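Periplasmic solute binding protein (Candidatus liberibacter, PDB 4CL2) binds manganese and zinc ions in the periplasm and probably hands them to a membrane transporter for uptake into the cell. Local coordinates at residues 216-222 / 239-245; 20-26 / 135-140; 87-91 / 176-180; 157-161 / 271-275; 5-11 / 54-60. All coordinates share one frame; numbering follows the deposited sequence.

From the N terminus, segment 5-11 opens interaction 5, which residues 54-60 close by pairing two parallel strands of the first sheet. Interaction 2 starts inside that loop, at the end of helix 12-22, and crosses it, closing only at 135-140 near the start of the long helix 133-158. Interaction 3 runs from the loop 87-91 to helix 176-182, crossing both interaction 2 and interaction 4. Interaction 4 begins at the far end of helix 133-158 and ends at the C terminus. Interaction 1, the strand pair 216-222/239-245, nests inside it. Helix 133-158 thus links interactions 2 and 4, which lie about 34 Å apart between centres.

Interaction 1 (216-222 / 239-245); sequences KFIFSES and SYGGVLY. With SO4 (sulfate ion), chain F.
Phe-219 and Leu-244 lie on the same face of two neighbouring parallel strands and slant across one another, with the Leu-244 CD1 methyl 3.8 Å from Phe-219 CG. Phe-217 is on this face too, and its CE1 meets Ser-239 CB at 3.5 Å. On the other face Tyr-240 has CG anti to its backbone N (chi1 173°), which lays the ring along its own strand, with Gly-242 N over the centre of one face, and carries the hydroxyl to Ser-220. The OH of Tyr-240 and OG of Ser-220 share a hydrogen bond of 2.6 Å, and OG lies in the ring plane. Ile-218 pairs with Tyr-240 but Ser-220 with Val-243, so strand 239-244 carries one extra residue between the pairs, a beta bulge at Gly-241 and Gly-242. Gly-241 N still reaches Ile-218 O at 2.8 Å, nearly straight at 176°. At the far end Ser-222 CB sits over a face of the Tyr-245 ring, 3.8 Å from its centroid. Glu-221 is held by Asn-224 and by the backbone N-H groups of Ser-171 and Glu-172, the latter a manganese ligand, so it belongs to the second shell of the metal site. The strands and the helix 227-236 between them form a beta-alpha-beta unit; that helix packs on Ile-218 and Tyr-240, helix 259-274 covers Phe-217, Phe-219 and Leu-244, and strand 167-170 lies beside 217-221.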
# COMPACT_ATOMS: atom_id res chain seq x y z
N LYS A 216 17.54 -0.47 -16.27
CA LYS A 216 18.35 0.70 -16.00
C LYS A 216 18.34 1.21 -14.54
O LYS A 216 19.27 1.84 -14.11
CB LYS A 216 17.83 1.84 -16.89
CG LYS A 216 17.94 1.56 -18.39
CD LYS A 216 19.38 1.47 -18.82
CE LYS A 216 19.46 1.03 -20.27
NZ LYS A 216 20.83 0.51 -20.55
N PHE A 217 17.28 0.90 -13.82
CA PHE A 217 17.07 1.41 -12.45
C PHE A 217 16.52 0.37 -11.50
O PHE A 217 15.64 -0.48 -11.84
CB PHE A 217 16.12 2.65 -12.47
CG PHE A 217 16.76 3.88 -13.06
CD1 PHE A 217 17.49 4.74 -12.26
CD2 PHE A 217 16.61 4.15 -14.40
CE1 PHE A 217 18.09 5.87 -12.81
CE2 PHE A 217 17.21 5.26 -14.98
CZ PHE A 217 17.97 6.11 -14.19
N ILE A 218 16.98 0.50 -10.25
CA ILE A 218 16.40 -0.24 -9.13
C ILE A 218 16.20 0.67 -7.92
O ILE A 218 17.11 1.42 -7.59
CB ILE A 218 17.28 -1.50 -8.73
CG1 ILE A 218 16.67 -2.25 -7.52
CG2 ILE A 218 18.73 -1.11 -8.56
CD1 ILE A 218 17.32 -3.63 -7.28
N PHE A 219 15.05 0.59 -7.28
CA PHE A 219 14.68 1.43 -6.13
C PHE A 219 14.80 0.68 -4.82
O PHE A 219 14.83 -0.58 -4.78
CB PHE A 219 13.25 1.89 -6.24
CG PHE A 219 12.96 2.70 -7.48
CD1 PHE A 219 13.21 4.07 -7.48
CD2 PHE A 219 12.49 2.11 -8.64
CE1 PHE A 219 12.95 4.84 -8.62
CE2 PHE A 219 12.20 2.87 -9.76
CZ PHE A 219 12.45 4.23 -9.75
N SER A 220 14.92 1.44 -3.75
CA SER A 220 14.57 0.94 -2.41
C SER A 220 13.44 1.68 -1.82
O SER A 220 12.85 2.54 -2.48
CB SER A 220 15.81 0.91 -1.49
OG SER A 220 16.26 2.26 -1.21
N GLU A 221 13.05 1.33 -0.60
CA GLU A 221 11.87 1.86 -0.01
C GLU A 221 12.09 2.44 1.40
O GLU A 221 13.09 2.20 2.03
CB GLU A 221 10.73 0.83 -0.05
CG GLU A 221 10.47 0.30 -1.48
CD GLU A 221 11.30 -0.92 -1.89
OE1 GLU A 221 11.29 -1.87 -1.19
OE2 GLU A 221 11.93 -0.93 -2.94
N SER A 222 11.12 3.22 1.86
CA SER A 222 11.38 4.13 3.00
C SER A 222 11.53 3.37 4.32
O SER A 222 12.15 3.88 5.26
CB SER A 222 10.28 5.17 3.15
OG SER A 222 9.00 4.58 3.47
N SER A 239 21.46 1.79 -12.37
CA SER A 239 21.55 2.94 -11.46
C SER A 239 20.60 2.72 -10.31
O SER A 239 19.56 2.17 -10.48
CB SER A 239 21.09 4.23 -12.21
OG SER A 239 22.02 4.51 -13.26
N TYR A 240 20.98 3.19 -9.14
CA TYR A 240 20.08 3.22 -8.03
C TYR A 240 19.10 4.39 -8.22
O TYR A 240 19.57 5.52 -8.44
CB TYR A 240 20.87 3.43 -6.76
CG TYR A 240 20.04 3.64 -5.54
CD1 TYR A 240 19.12 2.67 -5.09
CD2 TYR A 240 20.15 4.81 -4.76
CE1 TYR A 240 18.32 2.87 -3.99
CE2 TYR A 240 19.35 5.01 -3.63
CZ TYR A 240 18.45 4.04 -3.23
OH TYR A 240 17.65 4.21 -2.14
N GLY A 241 17.82 4.07 -8.19
CA GLY A 241 16.71 5.00 -8.49
C GLY A 241 16.28 5.84 -7.29
O GLY A 241 15.52 6.80 -7.44
N GLY A 242 16.74 5.50 -6.12
CA GLY A 242 16.38 6.19 -4.86
C GLY A 242 15.26 5.52 -4.09
O GLY A 242 14.94 4.35 -4.36
N VAL A 243 14.64 6.25 -3.17
CA VAL A 243 13.68 5.76 -2.19
C VAL A 243 12.24 6.03 -2.53
O VAL A 243 11.85 7.17 -2.76
CB VAL A 243 13.95 6.38 -0.80
CG1 VAL A 243 12.98 5.84 0.21
CG2 VAL A 243 15.37 6.13 -0.33
N LEU A 244 11.42 4.98 -2.56
CA LEU A 244 9.98 5.09 -2.72
C LEU A 244 9.28 4.93 -1.38
O LEU A 244 9.80 4.33 -0.47
CB LEU A 244 9.41 4.00 -3.64
CG LEU A 244 10.10 3.92 -5.01
CD1 LEU A 244 9.54 2.70 -5.82
CD2 LEU A 244 9.89 5.20 -5.83
N TYR A 245 8.08 5.49 -1.30
CA TYR A 245 7.21 5.35 -0.09
C TYR A 245 6.07 4.41 -0.48
O TYR A 245 5.23 4.67 -1.41
CB TYR A 245 6.62 6.72 0.33
CG TYR A 245 7.62 7.56 1.03
CD1 TYR A 245 8.58 8.21 0.34
CD2 TYR A 245 7.65 7.59 2.42
CE1 TYR A 245 9.55 8.95 0.97
CE2 TYR A 245 8.64 8.32 3.06
CZ TYR A 245 9.56 8.98 2.33
OH TYR A 245 10.59 9.74 2.91
S SO4 F . 9.55 9.56 7.04
O1 SO4 F . 10.03 8.56 6.08
O2 SO4 F . 10.62 9.58 8.07
O3 SO4 F . 8.30 9.19 7.68
O4 SO4 F . 9.52 10.95 6.49
O HOH W 1 20.98 3.28 -15.42

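Interaction 2 (20-26 / 135-140); sequences NIAKDLV and KYELNA
The Tyr-136 ring turns its edge to the end of helix 12-22: Ile-21 O and Ala-22 CA both lie in its plane, with Ala-22 CA 3.9 Å from CE1. Leu-25 CD1 comes in obliquely, 3.7 Å from the same CE1. This is helix packing against a helix terminus, where Lys-23 leaves helix 12-22 with positive phi and a type I' turn runs from Ala-22 to Leu-25. Leu-25 reaches over to helix 133-158, coming from the opposite direction to Tyr-136 and crossing Lys-135 at about a right angle. The Tyr-136 hydroxyl, packed against Val-26 CG1, is hydrogen-bonded to Asp-129. The second flat group, the Asn-139 amide, holds Ile-21 O almost within its own plane. Its ND2 donates over 2.9 Å to Ile-21 O, which it reaches from above the carbonyl plane, while Lys-23 CD passes 3.6 Å from ND2. Helix 111-128 fills in behind, touching Ile-21 and Tyr-136. One water donates to both main chains, 2.8 Å from Asn-20 O and 2.8 Å from Asn-139 O.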
# COMPACT_ATOMS: atom_id res chain seq x y z
N ASN A 20 -10.71 10.31 4.75
CA ASN A 20 -11.21 11.09 3.62
C ASN A 20 -12.64 10.76 3.24
O ASN A 20 -13.36 11.59 2.67
CB ASN A 20 -10.31 10.89 2.43
CG ASN A 20 -9.12 11.78 2.50
OD1 ASN A 20 -9.18 12.99 2.20
ND2 ASN A 20 -8.02 11.23 2.96
N ILE A 21 -13.09 9.54 3.55
CA ILE A 21 -14.46 9.17 3.27
C ILE A 21 -15.39 9.62 4.40
O ILE A 21 -16.51 10.04 4.15
CB ILE A 21 -14.56 7.66 2.97
CG1 ILE A 21 -13.67 7.26 1.75
CG2 ILE A 21 -15.99 7.20 2.75
CD1 ILE A 21 -13.25 5.82 1.81
N ALA A 22 -14.94 9.52 5.65
CA ALA A 22 -15.82 9.80 6.77
C ALA A 22 -15.82 11.25 7.18
O ALA A 22 -16.81 11.73 7.70
CB ALA A 22 -15.41 8.95 7.92
N LYS A 23 -14.74 11.98 6.93
CA LYS A 23 -14.62 13.39 7.30
C LYS A 23 -15.18 13.72 8.66
O LYS A 23 -16.01 14.62 8.80
CB LYS A 23 -15.27 14.27 6.29
CG LYS A 23 -14.64 14.16 4.96
CD LYS A 23 -15.34 15.10 4.04
CE LYS A 23 -14.40 15.57 2.96
NZ LYS A 23 -14.83 16.94 2.56
N ASP A 24 -14.75 13.00 9.65
CA ASP A 24 -15.25 13.39 11.03
C ASP A 24 -16.70 13.03 11.40
O ASP A 24 -17.11 13.29 12.56
CB ASP A 24 -15.02 14.87 11.39
CG ASP A 24 -13.55 15.29 11.30
OD1 ASP A 24 -12.63 14.50 11.66
OD2 ASP A 24 -13.30 16.43 10.89
N LEU A 25 -17.43 12.31 10.52
CA LEU A 25 -18.66 11.69 10.93
C LEU A 25 -18.49 10.58 11.93
O LEU A 25 -19.38 10.29 12.68
CB LEU A 25 -19.44 11.16 9.73
CG LEU A 25 -19.85 12.30 8.77
CD1 LEU A 25 -20.24 11.63 7.46
CD2 LEU A 25 -20.97 13.16 9.33
N VAL A 26 -17.33 9.94 11.87
CA VAL A 26 -16.87 8.93 12.83
C VAL A 26 -15.46 9.30 13.27
O VAL A 26 -14.76 10.07 12.60
CB VAL A 26 -16.88 7.50 12.26
CG1 VAL A 26 -18.25 7.15 11.72
CG2 VAL A 26 -15.77 7.28 11.24
N LYS A 135 -23.83 11.28 2.79
CA LYS A 135 -22.52 11.90 3.02
C LYS A 135 -21.35 11.00 2.68
O LYS A 135 -20.43 11.42 2.01
CB LYS A 135 -22.43 12.38 4.50
CG LYS A 135 -23.47 13.43 4.84
CD LYS A 135 -23.24 13.98 6.25
CE LYS A 135 -24.21 15.13 6.49
NZ LYS A 135 -23.95 15.89 7.74
N TYR A 136 -21.39 9.73 3.07
CA TYR A 136 -20.32 8.82 2.68
C TYR A 136 -20.29 8.67 1.16
O TYR A 136 -19.23 8.54 0.58
CB TYR A 136 -20.47 7.44 3.34
CG TYR A 136 -20.41 7.48 4.84
CD1 TYR A 136 -19.31 8.04 5.50
CD2 TYR A 136 -21.42 6.96 5.61
CE1 TYR A 136 -19.27 8.09 6.89
CE2 TYR A 136 -21.34 6.98 6.98
CZ TYR A 136 -20.27 7.55 7.60
OH TYR A 136 -20.17 7.66 9.00
N GLU A 137 -21.46 8.69 0.54
CA GLU A 137 -21.58 8.53 -0.93
C GLU A 137 -20.87 9.70 -1.62
O GLU A 137 -20.04 9.51 -2.53
CB GLU A 137 -23.04 8.40 -1.36
CG GLU A 137 -23.21 7.87 -2.80
CD GLU A 137 -23.08 6.36 -2.87
OE1 GLU A 137 -24.03 5.67 -2.39
OE2 GLU A 137 -22.06 5.89 -3.39
N LEU A 138 -21.21 10.91 -1.21
CA LEU A 138 -20.60 12.09 -1.80
C LEU A 138 -19.11 12.12 -1.55
O LEU A 138 -18.27 12.36 -2.45
CB LEU A 138 -21.31 13.35 -1.30
CG LEU A 138 -20.47 14.64 -1.53
CD1 LEU A 138 -20.58 14.98 -2.98
CD2 LEU A 138 -21.01 15.76 -0.64
N ASN A 139 -18.72 11.84 -0.30
CA ASN A 139 -17.31 11.92 0.08
C ASN A 139 -16.46 10.91 -0.66
O ASN A 139 -15.33 11.23 -1.07
CB ASN A 139 -17.12 11.72 1.59
CG ASN A 139 -17.76 12.81 2.44
OD1 ASN A 139 -18.09 13.90 1.94
ND2 ASN A 139 -17.92 12.54 3.76
N ALA A 140 -16.99 9.70 -0.84
CA ALA A 140 -16.29 8.65 -1.53
C ALA A 140 -16.05 9.06 -3.01
O ALA A 140 -14.98 8.80 -3.55
CB ALA A 140 -17.04 7.33 -1.47
O HOH W 2 -13.85 13.12 0.37

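Interaction 3 (87-91 / 176-180); sequences GINPI and VYLAE
The hydroxyl of Tyr-177 is gripped by two backbone groups. It accepts the backbone N-H of Ile-91, with N and OH 3.0 Å apart and the bond almost perfectly straight at 177°, and it is also hydrogen-bonded to the carbonyl O of Asn-104. The ring behind it is framed by the loop 87-91. The Ile-91 side chain slides past that of Tyr-177 in the opposite direction, over one ring face, its CD1 methyl 3.9 Å from the ring centroid and 19° off the normal, a CH-pi contact. Asn-89 O lies at the edge, 3.7 Å from Tyr-177 CE2, and Pro-90 CA is also near the ring plane beside the hydroxyl. Ile-88 CG2 approaches CE2 of the ring obliquely at 4.0 Å. Ile-91 also passes Val-176: the two CG2 methyls of Ile-91 and Val-176 touch at 3.9 Å, and Ile-91 CD1 reaches Val-176 O at 3.5 Å. Ile-91 also shares backbone hydrogen bonding with Asn-104, and Leu-62 and Asn-113 pack on the tyrosine. Because Ile-91 N supplies one proton, the phenol must give its own to Asn-104 O. With both its roles used, the hydroxyl has its rotation set, and it ties loop 87-91 and Asn-104 to helix 176-182, the Tyr-177 side chain lying about 4 Å (nearest atoms) from that of His-106, a manganese ligand.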
# COMPACT_ATOMS: atom_id res chain seq x y z
N GLY A 87 -12.52 -8.27 -3.50
CA GLY A 87 -12.64 -7.95 -4.95
C GLY A 87 -11.33 -7.76 -5.69
O GLY A 87 -11.34 -7.47 -6.92
N ILE A 88 -10.19 -7.80 -4.97
CA ILE A 88 -8.90 -7.63 -5.63
C ILE A 88 -8.33 -9.03 -5.81
O ILE A 88 -8.09 -9.72 -4.83
CB ILE A 88 -7.95 -6.75 -4.84
CG1 ILE A 88 -8.51 -5.31 -4.75
CG2 ILE A 88 -6.56 -6.76 -5.46
CD1 ILE A 88 -7.80 -4.29 -3.90
N ASN A 89 -8.02 -9.41 -7.04
CA ASN A 89 -7.43 -10.70 -7.29
C ASN A 89 -6.01 -10.70 -6.74
O ASN A 89 -5.19 -9.81 -7.07
CB ASN A 89 -7.41 -10.93 -8.81
CG ASN A 89 -6.93 -12.29 -9.19
OD1 ASN A 89 -7.46 -13.21 -8.73
ND2 ASN A 89 -5.89 -12.38 -10.00
N PRO A 90 -5.72 -11.63 -5.84
CA PRO A 90 -4.37 -11.60 -5.23
C PRO A 90 -3.26 -11.98 -6.18
O PRO A 90 -3.45 -12.83 -7.07
CB PRO A 90 -4.45 -12.60 -4.08
CG PRO A 90 -5.70 -13.36 -4.28
CD PRO A 90 -6.58 -12.69 -5.28
N ILE A 91 -2.11 -11.35 -5.97
CA ILE A 91 -0.88 -11.71 -6.60
C ILE A 91 0.01 -12.39 -5.58
O ILE A 91 0.14 -11.90 -4.46
CB ILE A 91 -0.17 -10.47 -7.15
CG1 ILE A 91 -1.02 -9.82 -8.26
CG2 ILE A 91 1.21 -10.80 -7.68
CD1 ILE A 91 -0.40 -8.53 -8.76
N VAL A 176 4.07 -4.97 -7.28
CA VAL A 176 3.54 -6.00 -8.17
C VAL A 176 2.11 -5.66 -8.63
O VAL A 176 1.77 -5.96 -9.79
CB VAL A 176 3.60 -7.40 -7.60
CG1 VAL A 176 5.06 -7.77 -7.33
CG2 VAL A 176 2.78 -7.55 -6.31
N TYR A 177 1.31 -5.08 -7.75
CA TYR A 177 -0.03 -4.60 -8.15
C TYR A 177 -0.02 -3.39 -9.07
O TYR A 177 -0.89 -3.31 -10.00
CB TYR A 177 -0.91 -4.37 -6.96
CG TYR A 177 -1.21 -5.64 -6.16
CD1 TYR A 177 -0.34 -6.08 -5.13
CD2 TYR A 177 -2.34 -6.41 -6.43
CE1 TYR A 177 -0.62 -7.24 -4.41
CE2 TYR A 177 -2.61 -7.55 -5.71
CZ TYR A 177 -1.74 -7.98 -4.68
OH TYR A 177 -2.05 -9.13 -4.00
N LEU A 178 0.90 -2.44 -8.87
CA LEU A 178 1.10 -1.36 -9.81
C LEU A 178 1.46 -1.88 -11.21
O LEU A 178 0.98 -1.40 -12.23
CB LEU A 178 2.17 -0.40 -9.33
CG LEU A 178 2.22 0.93 -10.07
CD1 LEU A 178 0.93 1.69 -9.83
CD2 LEU A 178 3.41 1.74 -9.64
N ALA A 179 2.42 -2.83 -11.27
CA ALA A 179 2.83 -3.44 -12.51
C ALA A 179 1.64 -4.06 -13.26
O ALA A 179 1.49 -3.89 -14.47
CB ALA A 179 3.91 -4.52 -12.24
N GLU A 180 0.78 -4.77 -12.53
CA GLU A 180 -0.39 -5.43 -13.13
C GLU A 180 -1.43 -4.39 -13.61
O GLU A 180 -2.08 -4.60 -14.62
CB GLU A 180 -1.00 -6.42 -12.13
CG GLU A 180 -2.09 -7.34 -12.72
CD GLU A 180 -3.47 -6.71 -12.72
OE1 GLU A 180 -3.65 -5.70 -12.05
OE2 GLU A 180 -4.34 -7.19 -13.49

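Interaction 4 (157-161 / 271-275); sequences RIEKV and VDTLF
Ile-158 and Val-271 bring two helix ends together, with their CA atoms 5.6 Å apart. Helix 133-158 runs out here into a type I turn from Ile-158 to Val-161, while helix 259-274 delivers its last turn and the C-terminal Phe-275. The backbones then diverge, Val-161 CA and Leu-274 CA being 7.3 Å apart. Arg-157 reaches across beside the closer Ile-158/Val-271 pair. Its CG is anti to the backbone N (chi1 -171°) and the chain stays extended as far as NE, so the guanidinium travels over Val-271 to Asp-272. Val-271 CG2 lies against one guanidinium face and also meets Arg-157 CG at 3.6 Å. At the group's edge NH1 donates to Asp-272 OD1 over 3.1 Å in a salt bridge; the N-H points nearly straight at the acceptor (167°), which lies in the guanidinium plane, though the carboxylate is turned well out of it. Phe-275 slides back alongside Arg-157 with its ring only 22° from the guanidinium plane. The ring edge meets the helix end, CE2 of Phe-275 standing 3.2 Å from Arg-157 O. Val-161 CG2 approaches the same CE2 obliquely, at 3.7 Å. One arginine therefore does two jobs, its stem covering a buried valine while its charge pairs with the exposed Asp-272. The valine covers a face of the guanidinium and leaves its edge for the charge, so apolar packing and the ion pair join the two helix ends through one side chain.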
# COMPACT_ATOMS: atom_id res chain seq x y z
N ARG A 157 1.61 9.41 -18.55
CA ARG A 157 2.98 9.61 -18.92
C ARG A 157 3.80 8.29 -18.89
O ARG A 157 4.56 8.03 -19.86
CB ARG A 157 3.63 10.67 -17.99
CG ARG A 157 4.99 11.08 -18.45
CD ARG A 157 5.42 12.46 -17.92
NE ARG A 157 6.89 12.52 -17.89
CZ ARG A 157 7.65 12.63 -16.79
NH1 ARG A 157 7.10 12.77 -15.58
NH2 ARG A 157 8.97 12.61 -16.91
N ILE A 158 3.59 7.43 -17.87
CA ILE A 158 4.29 6.14 -17.69
C ILE A 158 4.02 5.27 -18.92
O ILE A 158 4.90 4.53 -19.41
CB ILE A 158 3.82 5.45 -16.34
CG1 ILE A 158 4.39 6.20 -15.11
CG2 ILE A 158 4.20 3.97 -16.28
CD1 ILE A 158 3.79 5.87 -13.75
N GLU A 159 2.78 5.34 -19.42
CA GLU A 159 2.38 4.46 -20.49
C GLU A 159 3.10 4.75 -21.81
O GLU A 159 3.04 3.94 -22.71
CB GLU A 159 0.88 4.48 -20.70
CG GLU A 159 0.09 3.88 -19.58
CD GLU A 159 0.33 2.37 -19.30
OE1 GLU A 159 0.87 1.69 -20.18
OE2 GLU A 159 -0.08 1.89 -18.22
N LYS A 160 3.79 5.89 -21.94
CA LYS A 160 4.59 6.17 -23.11
C LYS A 160 5.95 5.48 -23.14
O LYS A 160 6.68 5.58 -24.13
CB LYS A 160 4.82 7.69 -23.25
CG LYS A 160 3.53 8.45 -23.35
CD LYS A 160 3.82 9.94 -23.51
CE LYS A 160 2.54 10.75 -23.37
NZ LYS A 160 1.44 10.27 -24.26
N VAL A 161 6.33 4.82 -22.05
CA VAL A 161 7.64 4.16 -21.95
C VAL A 161 7.74 3.00 -22.97
O VAL A 161 6.82 2.16 -23.07
CB VAL A 161 7.90 3.61 -20.52
CG1 VAL A 161 9.15 2.73 -20.48
CG2 VAL A 161 8.06 4.77 -19.53
N VAL A 271 8.18 7.65 -12.68
CA VAL A 271 8.08 8.14 -14.05
C VAL A 271 9.27 9.04 -14.35
O VAL A 271 9.83 9.02 -15.45
CB VAL A 271 6.71 8.81 -14.36
CG1 VAL A 271 6.49 10.07 -13.62
CG2 VAL A 271 6.59 9.17 -15.82
N ASP A 272 9.74 9.76 -13.33
CA ASP A 272 10.91 10.67 -13.54
C ASP A 272 12.18 9.94 -13.76
O ASP A 272 13.16 10.47 -14.27
CB ASP A 272 11.08 11.63 -12.35
CG ASP A 272 10.10 12.72 -12.36
OD1 ASP A 272 9.27 12.84 -13.33
OD2 ASP A 272 9.93 13.37 -11.30
N THR A 273 12.20 8.68 -13.34
CA THR A 273 13.34 7.81 -13.45
C THR A 273 13.36 7.24 -14.83
O THR A 273 14.35 7.32 -15.54
CB THR A 273 13.18 6.62 -12.47
OG1 THR A 273 14.32 6.50 -11.64
CG2 THR A 273 12.96 5.30 -13.24
N LEU A 274 12.21 6.73 -15.23
CA LEU A 274 12.06 5.86 -16.39
C LEU A 274 12.00 6.63 -17.66
O LEU A 274 12.24 6.07 -18.74
CB LEU A 274 10.79 4.96 -16.24
CG LEU A 274 10.95 3.48 -15.81
CD1 LEU A 274 11.89 3.17 -14.64
CD2 LEU A 274 9.58 2.88 -15.52
N PHE A 275 11.69 7.91 -17.56
CA PHE A 275 12.19 8.88 -18.54
C PHE A 275 13.40 9.62 -17.99
O PHE A 275 14.32 9.92 -18.73
CB PHE A 275 11.12 9.88 -18.90
CG PHE A 275 9.98 9.28 -19.63
CD1 PHE A 275 10.07 9.00 -21.01
CD2 PHE A 275 8.82 8.97 -18.96
CE1 PHE A 275 8.99 8.45 -21.68
CE2 PHE A 275 7.75 8.42 -19.63
CZ PHE A 275 7.83 8.16 -20.98

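Interaction 5 (5-11 / 54-60); sequences KVVLSSF and ADLILCN
Val-6 and Asp-55 open the strand pair with two bonds in a small ring: Val-6 N gives its hydrogen to the anti lone pair of Asp-55 OD2 at 2.8 Å, and Asp-55 N returns one to Val-6 O at 2.8 Å. Farther along, the strands run parallel. Leu-8 makes both its bonds to strand 56-59, its N to Leu-56 O at 3.0 Å and its O to Leu-58 N at 2.8 Å, the latter with a nearly straight N-H (171°). Ser-10 N closes the ladder on Leu-58 O at 2.9 Å. Around the backbone the side chains divide by face. Those of Val-7 and Leu-58 slant across each other, CG1 of Val-7 3.6 Å from CD1 of Leu-58, while on the other face Leu-8 CB rests 3.8 Å from Ala-54 CB. One layer out, Lys-76 bridges to Asp-55 OD1, Glu-65 binds both Ser-10 OG and Asn-60 N, and Tyr-117 is hydrogen-bonded to Asn-60 OD1. The C-terminal strand ends lead toward the metal cleft, the Phe-11 side chain lying about 8 Å (nearest atoms) from the manganese ion. These are the central strands of a four-stranded parallel sheet, with 27-30 beside 6-9 and 80-83 beside 56-59. Helix 111-128 packs on Val-7, and helix 12-22 touches Ser-9 and Leu-58.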
# COMPACT_ATOMS: atom_id res chain seq x y z
N LYS A 5 -19.42 7.02 16.53
CA LYS A 5 -18.85 5.71 16.25
C LYS A 5 -17.34 5.84 16.03
O LYS A 5 -16.82 6.89 15.68
CB LYS A 5 -19.51 5.16 14.99
CG LYS A 5 -20.96 4.82 15.34
CD LYS A 5 -21.73 4.34 14.17
CE LYS A 5 -23.23 4.33 14.47
NZ LYS A 5 -23.50 3.45 15.65
N VAL A 6 -16.65 4.72 16.30
CA VAL A 6 -15.19 4.66 16.26
C VAL A 6 -14.83 3.55 15.26
O VAL A 6 -15.37 2.45 15.31
CB VAL A 6 -14.60 4.32 17.67
CG1 VAL A 6 -13.07 4.19 17.61
CG2 VAL A 6 -14.92 5.39 18.66
N VAL A 7 -14.01 3.89 14.30
CA VAL A 7 -13.60 2.96 13.21
C VAL A 7 -12.06 2.87 13.29
O VAL A 7 -11.34 3.87 13.10
CB VAL A 7 -14.03 3.47 11.84
CG1 VAL A 7 -13.53 2.54 10.77
CG2 VAL A 7 -15.54 3.62 11.79
N LEU A 8 -11.59 1.67 13.62
CA LEU A 8 -10.17 1.34 13.77
C LEU A 8 -9.63 0.75 12.45
O LEU A 8 -10.09 -0.27 11.97
CB LEU A 8 -9.94 0.40 14.95
CG LEU A 8 -8.49 -0.07 15.07
CD1 LEU A 8 -7.55 1.07 15.44
CD2 LEU A 8 -8.47 -1.20 16.15
N SER A 9 -8.65 1.42 11.87
CA SER A 9 -7.92 0.92 10.68
C SER A 9 -6.61 0.22 11.14
O SER A 9 -6.00 0.60 12.14
CB SER A 9 -7.60 2.08 9.73
OG SER A 9 -8.76 2.72 9.21
N SER A 10 -6.23 -0.83 10.43
CA SER A 10 -5.07 -1.62 10.83
C SER A 10 -3.76 -0.80 10.69
O SER A 10 -2.86 -1.03 11.49
CB SER A 10 -5.01 -2.93 10.08
OG SER A 10 -4.82 -2.71 8.68
N PHE A 11 -3.64 -0.00 9.67
CA PHE A 11 -2.42 0.78 9.49
C PHE A 11 -2.67 2.07 8.75
O PHE A 11 -3.80 2.41 8.34
CB PHE A 11 -1.29 -0.08 8.84
CG PHE A 11 -1.37 -0.20 7.31
CD1 PHE A 11 -2.42 -0.83 6.66
CD2 PHE A 11 -0.32 0.30 6.54
CE1 PHE A 11 -2.43 -0.97 5.27
CE2 PHE A 11 -0.34 0.18 5.15
CZ PHE A 11 -1.39 -0.47 4.52
N ALA A 54 -13.42 0.14 19.17
CA ALA A 54 -13.83 0.07 17.77
C ALA A 54 -15.26 -0.48 17.63
O ALA A 54 -15.62 -1.54 18.14
CB ALA A 54 -12.86 -0.79 17.00
N ASP A 55 -16.05 0.25 16.84
CA ASP A 55 -17.32 -0.23 16.34
C ASP A 55 -17.19 -0.99 15.01
O ASP A 55 -18.15 -1.61 14.56
CB ASP A 55 -18.28 1.00 16.20
CG ASP A 55 -18.54 1.63 17.51
OD1 ASP A 55 -19.04 0.93 18.42
OD2 ASP A 55 -18.24 2.81 17.69
N LEU A 56 -16.04 -0.89 14.36
CA LEU A 56 -15.75 -1.44 13.02
C LEU A 56 -14.24 -1.51 12.95
O LEU A 56 -13.57 -0.51 13.39
CB LEU A 56 -16.32 -0.53 11.94
CG LEU A 56 -16.07 -0.91 10.50
CD1 LEU A 56 -16.69 -2.23 10.18
CD2 LEU A 56 -16.61 0.20 9.61
N ILE A 57 -13.70 -2.62 12.46
CA ILE A 57 -12.25 -2.77 12.27
C ILE A 57 -11.99 -2.99 10.79
O ILE A 57 -12.58 -3.88 10.19
CB ILE A 57 -11.68 -3.89 13.12
CG1 ILE A 57 -11.92 -3.59 14.60
CG2 ILE A 57 -10.20 -4.05 12.83
CD1 ILE A 57 -11.48 -4.70 15.54
N LEU A 58 -11.15 -2.13 10.21
CA LEU A 58 -10.85 -2.20 8.78
C LEU A 58 -9.41 -2.73 8.58
O LEU A 58 -8.44 -2.11 9.01
CB LEU A 58 -10.98 -0.84 8.17
CG LEU A 58 -12.33 -0.14 8.26
CD1 LEU A 58 -12.19 1.27 7.64
CD2 LEU A 58 -13.40 -0.99 7.57
N CYS A 59 -9.33 -3.90 7.98
CA CYS A 59 -8.03 -4.59 7.74
C CYS A 59 -7.76 -4.60 6.23
O CYS A 59 -8.68 -4.63 5.41
CB CYS A 59 -8.06 -6.04 8.23
SG CYS A 59 -7.97 -6.10 10.06
N ASN A 60 -6.49 -4.71 5.89
CA ASN A 60 -6.05 -4.94 4.53
C ASN A 60 -6.36 -6.31 4.03
O ASN A 60 -6.73 -6.50 2.83
CB ASN A 60 -4.53 -4.80 4.45
CG ASN A 60 -4.06 -4.61 3.00
OD1 ASN A 60 -4.25 -3.54 2.41
ND2 ASN A 60 -3.38 -5.62 2.47